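Local coordinates for protein prolyl-ACP dehydrogenase (Oscillatoria sp., PDB 4IRN) that oxidises a prolyl group carried on an acyl carrier protein, using FAD, in the biosynthesis of the cyanotoxin anatoxin-a, at residues A[290-302]-A[364-378]. Residues are numbered along the deposited sequence; the frame is centred on the assembly and turned at random.
Sequences TMERLLEQSIRYA and WVQSCLEAIEIHGAY. With FAD (flavin-adenine dinucleotide), chain J.
The Thr290 methyl CG2 meets the Trp364 indole obliquely, 3.6 Å from Trp364 NE1. Met291 meets the same indole through CG, and its bent end forms an oblique Met-aromatic contact. Met291 SD lies 5.2 Å from the centroid of the five-membered ring of Trp364. Leu294 touches Cys368 SG with CD1. Ser298 faces Ala371, where the two backbones come close. Ser298 OG donates to Leu294 O of its own helix (2.7 Å), an oxygen that also accepts from Ser298 N. Tyr301 lies over one face of His375 in an offset stack, with centroids 4.2 Å apart and planes at 23°. The Tyr301 ring points there because CG is anti to the backbone N (chi1 -163°). His375 ND1 donates to Ala371 O at 2.7 Å, which helps fix the imidazole against the tyrosine ring. Tyr378 completes the aromatic cluster, its ring near parallel to that of Tyr301 but slid aside so that they hardly overlap. One water accepts from Tyr301 OH and donates to His375 O and FAD O2A. Ala377 N donates to FAD O1P, so the end of segment 364-378 borders the diphosphate. Segments 290-302 and 364-375 run nearly parallel (16°), in the C-terminal helical domain of the acyl-CoA dehydrogenase fold. Helices 316-344 and 386-395 pack against them, and a second subunit completes the FAD site.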
loop_
_atom_site.group_PDB
_atom_site.type_symbol
_atom_site.label_atom_id
_atom_site.label_comp_id
_atom_site.label_asym_id
_atom_site.label_seq_id
_atom_site.Cartn_x
_atom_site.Cartn_y
_atom_site.Cartn_z
ATOM N N THR A 290 -6.720 16.072 -16.104
ATOM C CA THR A 290 -5.328 16.364 -15.743
ATOM C C THR A 290 -4.545 15.044 -15.646
ATOM O O THR A 290 -3.414 14.965 -16.130
ATOM C CB THR A 290 -5.287 17.154 -14.424
ATOM O OG1 THR A 290 -6.110 18.319 -14.544
ATOM C CG2 THR A 290 -3.875 17.540 -13.998
ATOM N N MET A 291 -5.172 14.009 -15.047
ATOM C CA MET A 291 -4.610 12.675 -14.891
ATOM C C MET A 291 -4.354 12.039 -16.257
ATOM O O MET A 291 -3.326 11.374 -16.430
ATOM C CB MET A 291 -5.547 11.791 -14.058
ATOM C CG MET A 291 -5.592 12.156 -12.571
ATOM S SD MET A 291 -6.871 11.271 -11.640
ATOM C CE MET A 291 -6.152 9.665 -11.578
ATOM N N GLU A 292 -5.268 12.269 -17.234
ATOM C CA GLU A 292 -5.137 11.779 -18.608
ATOM C C GLU A 292 -3.954 12.470 -19.299
ATOM O O GLU A 292 -3.206 11.799 -20.009
ATOM C CB GLU A 292 -6.437 11.996 -19.403
ATOM C CG GLU A 292 -6.532 11.174 -20.681
ATOM C CD GLU A 292 -7.830 11.312 -21.457
ATOM O OE1 GLU A 292 -8.903 11.004 -20.889
ATOM O OE2 GLU A 292 -7.769 11.700 -22.647
ATOM N N ARG A 293 -3.774 13.796 -19.067
ATOM C CA ARG A 293 -2.669 14.574 -19.639
ATOM C C ARG A 293 -1.310 14.089 -19.126
ATOM O O ARG A 293 -0.407 13.880 -19.938
ATOM C CB ARG A 293 -2.837 16.095 -19.421
ATOM C CG ARG A 293 -1.723 16.929 -20.096
ATOM C CD ARG A 293 -1.889 18.426 -19.959
ATOM N NE ARG A 293 -1.705 18.882 -18.586
ATOM C CZ ARG A 293 -2.681 19.339 -17.812
ATOM N NH1 ARG A 293 -3.921 19.420 -18.274
ATOM N NH2 ARG A 293 -2.424 19.725 -16.571
ATOM N N LEU A 294 -1.183 13.883 -17.811
ATOM C CA LEU A 294 0.051 13.388 -17.185
ATOM C C LEU A 294 0.406 11.970 -17.580
ATOM O O LEU A 294 1.577 11.644 -17.622
ATOM C CB LEU A 294 0.019 13.509 -15.653
ATOM C CG LEU A 294 -0.331 14.872 -15.024
ATOM C CD1 LEU A 294 -0.431 14.737 -13.524
ATOM C CD2 LEU A 294 0.662 15.964 -15.420
ATOM N N LEU A 295 -0.594 11.123 -17.862
ATOM C CA LEU A 295 -0.355 9.748 -18.310
ATOM C C LEU A 295 0.291 9.757 -19.692
ATOM O O LEU A 295 1.327 9.107 -19.871
ATOM C CB LEU A 295 -1.654 8.889 -18.298
ATOM C CG LEU A 295 -1.596 7.453 -18.884
ATOM C CD1 LEU A 295 -0.510 6.589 -18.221
ATOM C CD2 LEU A 295 -2.936 6.780 -18.759
ATOM N N GLU A 296 -0.300 10.511 -20.652
ATOM C CA GLU A 296 0.211 10.610 -22.021
ATOM C C GLU A 296 1.599 11.278 -22.056
ATOM O O GLU A 296 2.462 10.883 -22.849
ATOM C CB GLU A 296 -0.767 11.342 -22.960
ATOM C CG GLU A 296 -2.186 10.797 -23.066
ATOM C CD GLU A 296 -3.138 11.577 -23.963
ATOM O OE1 GLU A 296 -2.773 12.678 -24.431
ATOM O OE2 GLU A 296 -4.288 11.116 -24.134
ATOM N N GLN A 297 1.810 12.273 -21.185
ATOM C CA GLN A 297 3.081 12.990 -21.057
ATOM C C GLN A 297 4.163 12.066 -20.527
ATOM O O GLN A 297 5.305 12.123 -20.999
ATOM C CB GLN A 297 2.933 14.195 -20.134
ATOM C CG GLN A 297 2.562 15.450 -20.903
ATOM C CD GLN A 297 2.387 16.677 -20.049
ATOM O OE1 GLN A 297 2.767 16.722 -18.872
ATOM N NE2 GLN A 297 1.781 17.699 -20.632
ATOM N N SER A 298 3.797 11.197 -19.560
ATOM C CA SER A 298 4.713 10.236 -18.946
ATOM C C SER A 298 5.039 9.071 -19.883
ATOM O O SER A 298 6.199 8.636 -19.895
ATOM C CB SER A 298 4.183 9.748 -17.605
ATOM O OG SER A 298 4.017 10.822 -16.692
ATOM N N ILE A 299 4.038 8.586 -20.687
ATOM C CA ILE A 299 4.250 7.528 -21.700
ATOM C C ILE A 299 5.286 8.053 -22.708
ATOM O O ILE A 299 6.283 7.379 -22.955
ATOM C CB ILE A 299 2.945 7.023 -22.403
ATOM C CG1 ILE A 299 2.013 6.316 -21.412
ATOM C CG2 ILE A 299 3.285 6.069 -23.561
ATOM C CD1 ILE A 299 0.571 6.155 -21.858
ATOM N N ARG A 300 5.066 9.283 -23.239
ATOM C CA ARG A 300 5.973 9.945 -24.176
ATOM C C ARG A 300 7.404 9.952 -23.641
ATOM O O ARG A 300 8.314 9.565 -24.367
ATOM C CB ARG A 300 5.515 11.387 -24.478
ATOM C CG ARG A 300 4.428 11.489 -25.537
ATOM C CD ARG A 300 4.157 12.929 -25.938
ATOM N NE ARG A 300 2.741 13.282 -25.812
ATOM C CZ ARG A 300 2.285 14.328 -25.129
ATOM N NH1 ARG A 300 3.123 15.101 -24.448
ATOM N NH2 ARG A 300 0.983 14.562 -25.054
ATOM N N TYR A 301 7.593 10.355 -22.361
ATOM C CA TYR A 301 8.911 10.403 -21.711
ATOM C C TYR A 301 9.524 9.006 -21.506
ATOM O O TYR A 301 10.726 8.828 -21.728
ATOM C CB TYR A 301 8.849 11.173 -20.381
ATOM C CG TYR A 301 10.212 11.592 -19.892
ATOM C CD1 TYR A 301 10.817 12.751 -20.370
ATOM C CD2 TYR A 301 10.908 10.825 -18.956
ATOM C CE1 TYR A 301 12.086 13.133 -19.941
ATOM C CE2 TYR A 301 12.175 11.202 -18.512
ATOM C CZ TYR A 301 12.761 12.357 -19.012
ATOM O OH TYR A 301 14.001 12.762 -18.596
ATOM N N ALA A 302 8.697 8.020 -21.096
ATOM C CA ALA A 302 9.143 6.641 -20.874
ATOM C C ALA A 302 9.578 5.951 -22.178
ATOM O O ALA A 302 10.409 5.037 -22.149
ATOM C CB ALA A 302 8.060 5.841 -20.173
ATOM N N TRP A 364 -5.231 11.125 -7.844
ATOM C CA TRP A 364 -4.577 12.287 -8.424
ATOM C C TRP A 364 -3.197 12.549 -7.813
ATOM O O TRP A 364 -2.243 12.741 -8.561
ATOM C CB TRP A 364 -5.474 13.535 -8.313
ATOM C CG TRP A 364 -5.046 14.702 -9.163
ATOM C CD1 TRP A 364 -4.184 14.683 -10.229
ATOM C CD2 TRP A 364 -5.488 16.056 -9.031
ATOM N NE1 TRP A 364 -4.040 15.948 -10.745
ATOM C CE2 TRP A 364 -4.833 16.810 -10.036
ATOM C CE3 TRP A 364 -6.358 16.715 -8.143
ATOM C CZ2 TRP A 364 -5.033 18.186 -10.188
ATOM C CZ3 TRP A 364 -6.562 18.079 -8.298
ATOM C CH2 TRP A 364 -5.915 18.798 -9.317
ATOM N N VAL A 365 -3.097 12.538 -6.473
ATOM C CA VAL A 365 -1.852 12.776 -5.728
ATOM C C VAL A 365 -0.814 11.716 -6.078
ATOM O O VAL A 365 0.322 12.046 -6.398
ATOM C CB VAL A 365 -2.123 12.872 -4.195
ATOM C CG1 VAL A 365 -0.841 12.762 -3.380
ATOM C CG2 VAL A 365 -2.863 14.156 -3.845
ATOM N N GLN A 366 -1.237 10.449 -6.056
ATOM C CA GLN A 366 -0.423 9.284 -6.352
ATOM C C GLN A 366 0.117 9.292 -7.769
ATOM O O GLN A 366 1.310 9.053 -7.948
ATOM C CB GLN A 366 -1.194 7.996 -6.021
ATOM C CG GLN A 366 -0.340 6.728 -5.954
ATOM C CD GLN A 366 0.867 6.804 -5.062
ATOM O OE1 GLN A 366 0.767 7.087 -3.863
ATOM N NE2 GLN A 366 2.030 6.506 -5.639
ATOM N N SER A 367 -0.740 9.591 -8.768
ATOM C CA SER A 367 -0.351 9.656 -10.183
ATOM C C SER A 367 0.629 10.801 -10.452
ATOM O O SER A 367 1.550 10.634 -11.256
ATOM C CB SER A 367 -1.574 9.764 -11.082
ATOM O OG SER A 367 -2.372 8.595 -11.003
ATOM N N CYS A 368 0.461 11.937 -9.747
ATOM C CA CYS A 368 1.348 13.104 -9.836
ATOM C C CYS A 368 2.735 12.746 -9.325
ATOM O O CYS A 368 3.734 13.080 -9.957
ATOM C CB CYS A 368 0.772 14.286 -9.067
ATOM S SG CYS A 368 -0.571 15.143 -9.922
ATOM N N LEU A 369 2.782 12.050 -8.178
ATOM C CA LEU A 369 4.001 11.585 -7.523
ATOM C C LEU A 369 4.787 10.650 -8.461
ATOM O O LEU A 369 5.999 10.801 -8.599
ATOM C CB LEU A 369 3.630 10.881 -6.199
ATOM C CG LEU A 369 4.769 10.337 -5.330
ATOM C CD1 LEU A 369 5.573 11.462 -4.708
ATOM C CD2 LEU A 369 4.231 9.418 -4.230
ATOM N N GLU A 370 4.077 9.729 -9.134
ATOM C CA GLU A 370 4.630 8.757 -10.077
ATOM C C GLU A 370 5.146 9.412 -11.363
ATOM O O GLU A 370 6.175 8.981 -11.883
ATOM C CB GLU A 370 3.603 7.670 -10.396
ATOM C CG GLU A 370 3.394 6.693 -9.253
ATOM C CD GLU A 370 2.341 5.619 -9.455
ATOM O OE1 GLU A 370 1.602 5.676 -10.463
ATOM O OE2 GLU A 370 2.240 4.727 -8.583
ATOM N N ALA A 371 4.455 10.459 -11.865
ATOM C CA ALA A 371 4.871 11.207 -13.050
ATOM C C ALA A 371 6.230 11.870 -12.791
ATOM O O ALA A 371 7.092 11.847 -13.668
ATOM C CB ALA A 371 3.833 12.257 -13.393
ATOM N N ILE A 372 6.433 12.412 -11.566
ATOM C CA ILE A 372 7.686 13.027 -11.133
ATOM C C ILE A 372 8.779 11.932 -11.059
ATOM O O ILE A 372 9.917 12.171 -11.482
ATOM C CB ILE A 372 7.500 13.801 -9.790
ATOM C CG1 ILE A 372 6.542 15.008 -9.968
ATOM C CG2 ILE A 372 8.862 14.253 -9.193
ATOM C CD1 ILE A 372 5.915 15.522 -8.705
ATOM N N GLU A 373 8.414 10.730 -10.555
ATOM C CA GLU A 373 9.323 9.586 -10.427
ATOM C C GLU A 373 9.843 9.113 -11.781
ATOM O O GLU A 373 11.048 8.945 -11.923
ATOM C CB GLU A 373 8.667 8.434 -9.664
ATOM C CG GLU A 373 8.551 8.670 -8.166
ATOM C CD GLU A 373 7.545 7.788 -7.448
ATOM O OE1 GLU A 373 7.016 6.835 -8.067
ATOM O OE2 GLU A 373 7.272 8.060 -6.257
ATOM N N ILE A 374 8.942 8.937 -12.775
ATOM C CA ILE A 374 9.264 8.521 -14.154
ATOM C C ILE A 374 10.300 9.473 -14.796
ATOM O O ILE A 374 11.230 9.005 -15.451
ATOM C CB ILE A 374 7.954 8.371 -15.007
ATOM C CG1 ILE A 374 7.105 7.177 -14.527
ATOM C CG2 ILE A 374 8.229 8.269 -16.515
ATOM C CD1 ILE A 374 5.623 7.303 -14.784
ATOM N N HIS A 375 10.141 10.798 -14.575
ATOM C CA HIS A 375 11.033 11.843 -15.101
ATOM C C HIS A 375 12.377 11.981 -14.352
ATOM O O HIS A 375 13.298 12.612 -14.873
ATOM C CB HIS A 375 10.303 13.196 -15.182
ATOM C CG HIS A 375 9.240 13.247 -16.233
ATOM N ND1 HIS A 375 8.034 12.592 -16.072
ATOM C CD2 HIS A 375 9.220 13.914 -17.407
ATOM C CE1 HIS A 375 7.331 12.861 -17.157
ATOM N NE2 HIS A 375 7.998 13.660 -17.982
ATOM N N GLY A 376 12.482 11.371 -13.168
ATOM C CA GLY A 376 13.685 11.430 -12.346
ATOM C C GLY A 376 13.879 12.805 -11.739
ATOM O O GLY A 376 12.895 13.466 -11.388
ATOM N N ALA A 377 15.148 13.261 -11.628
ATOM C CA ALA A 377 15.482 14.591 -11.082
ATOM C C ALA A 377 14.853 15.695 -11.917
ATOM O O ALA A 377 14.500 16.743 -11.382
ATOM C CB ALA A 377 16.982 14.782 -11.036
ATOM N N TYR A 378 14.692 15.437 -13.229
ATOM C CA TYR A 378 14.077 16.315 -14.217
ATOM C C TYR A 378 12.646 16.702 -13.805
ATOM O O TYR A 378 12.269 17.865 -13.953
ATOM C CB TYR A 378 14.146 15.651 -15.610
ATOM C CG TYR A 378 13.452 16.398 -16.730
ATOM C CD1 TYR A 378 13.853 17.681 -17.097
ATOM C CD2 TYR A 378 12.426 15.804 -17.457
ATOM C CE1 TYR A 378 13.215 18.372 -18.130
ATOM C CE2 TYR A 378 11.779 16.486 -18.486
ATOM C CZ TYR A 378 12.179 17.769 -18.821
ATOM O OH TYR A 378 11.561 18.439 -19.850
HETATM P PA FAD J . 17.263 8.746 -15.268
HETATM O O1A FAD J . 18.479 7.950 -15.568
HETATM O O2A FAD J . 16.836 9.833 -16.267
HETATM O O5B FAD J . 16.027 7.794 -14.945
HETATM C C5B FAD J . 14.766 7.941 -15.628
HETATM C C4B FAD J . 13.834 7.050 -14.854
HETATM O O4B FAD J . 13.987 5.692 -15.297
HETATM C C3B FAD J . 14.086 7.079 -13.347
HETATM O O3B FAD J . 12.922 7.524 -12.667
HETATM C C2B FAD J . 14.493 5.652 -12.959
HETATM O O2B FAD J . 13.623 5.203 -11.934
HETATM C C1B FAD J . 14.223 4.816 -14.212
HETATM N N9A FAD J . 15.316 3.920 -14.575
HETATM C C8A FAD J . 16.472 4.244 -15.243
HETATM N N7A FAD J . 17.319 3.250 -15.376
HETATM C C5A FAD J . 16.672 2.185 -14.755
HETATM C C6A FAD J . 17.041 0.834 -14.556
HETATM N N6A FAD J . 18.214 0.316 -14.914
HETATM N N1A FAD J . 16.154 0.036 -13.919
HETATM C C2A FAD J . 15.000 0.560 -13.509
HETATM N N3A FAD J . 14.556 1.812 -13.633
HETATM C C4A FAD J . 15.437 2.585 -14.268
HETATM N N1 FAD J . 24.559 14.327 -9.406
HETATM C C2 FAD J . 25.914 14.605 -9.259
HETATM O O2 FAD J . 26.770 13.994 -9.895
HETATM N N3 FAD J . 26.330 15.591 -8.392
HETATM C C4 FAD J . 25.506 16.363 -7.611
HETATM O O4 FAD J . 25.988 17.218 -6.868
HETATM C C4X FAD J . 24.071 16.079 -7.767
HETATM N N5 FAD J . 23.216 16.802 -7.076
HETATM C C5X FAD J . 21.856 16.556 -7.263
HETATM C C6 FAD J . 20.939 17.306 -6.524
HETATM C C7 FAD J . 19.570 17.112 -6.651
HETATM C C7M FAD J . 18.622 17.915 -5.791
HETATM C C8 FAD J . 19.092 16.142 -7.560
HETATM C C8M FAD J . 17.615 15.898 -7.748
HETATM C C9 FAD J . 20.003 15.395 -8.299
HETATM C C9A FAD J . 21.381 15.577 -8.167
HETATM N N10 FAD J . 22.340 14.827 -8.901
HETATM C C10 FAD J . 23.681 15.041 -8.708
HETATM C "C1'" FAD J . 21.865 13.869 -9.922
HETATM C "C2'" FAD J . 21.074 12.744 -9.271
HETATM O "O2'" FAD J . 21.952 11.771 -8.709
HETATM C "C3'" FAD J . 20.090 12.122 -10.264
HETATM O "O3'" FAD J . 18.740 12.400 -9.896
HETATM C "C4'" FAD J . 20.280 10.625 -10.509
HETATM O "O4'" FAD J . 21.571 10.489 -11.102
HETATM C "C5'" FAD J . 19.212 10.072 -11.431
HETATM O "O5'" FAD J . 19.134 11.058 -12.483
HETATM P P FAD J . 18.076 10.943 -13.619
HETATM O O1P FAD J . 16.702 11.247 -13.174
HETATM O O2P FAD J . 18.853 11.693 -14.684
HETATM O O3P FAD J . 17.927 9.401 -14.010
HETATM O O HOH W 1 15.196 11.832 -16.537
#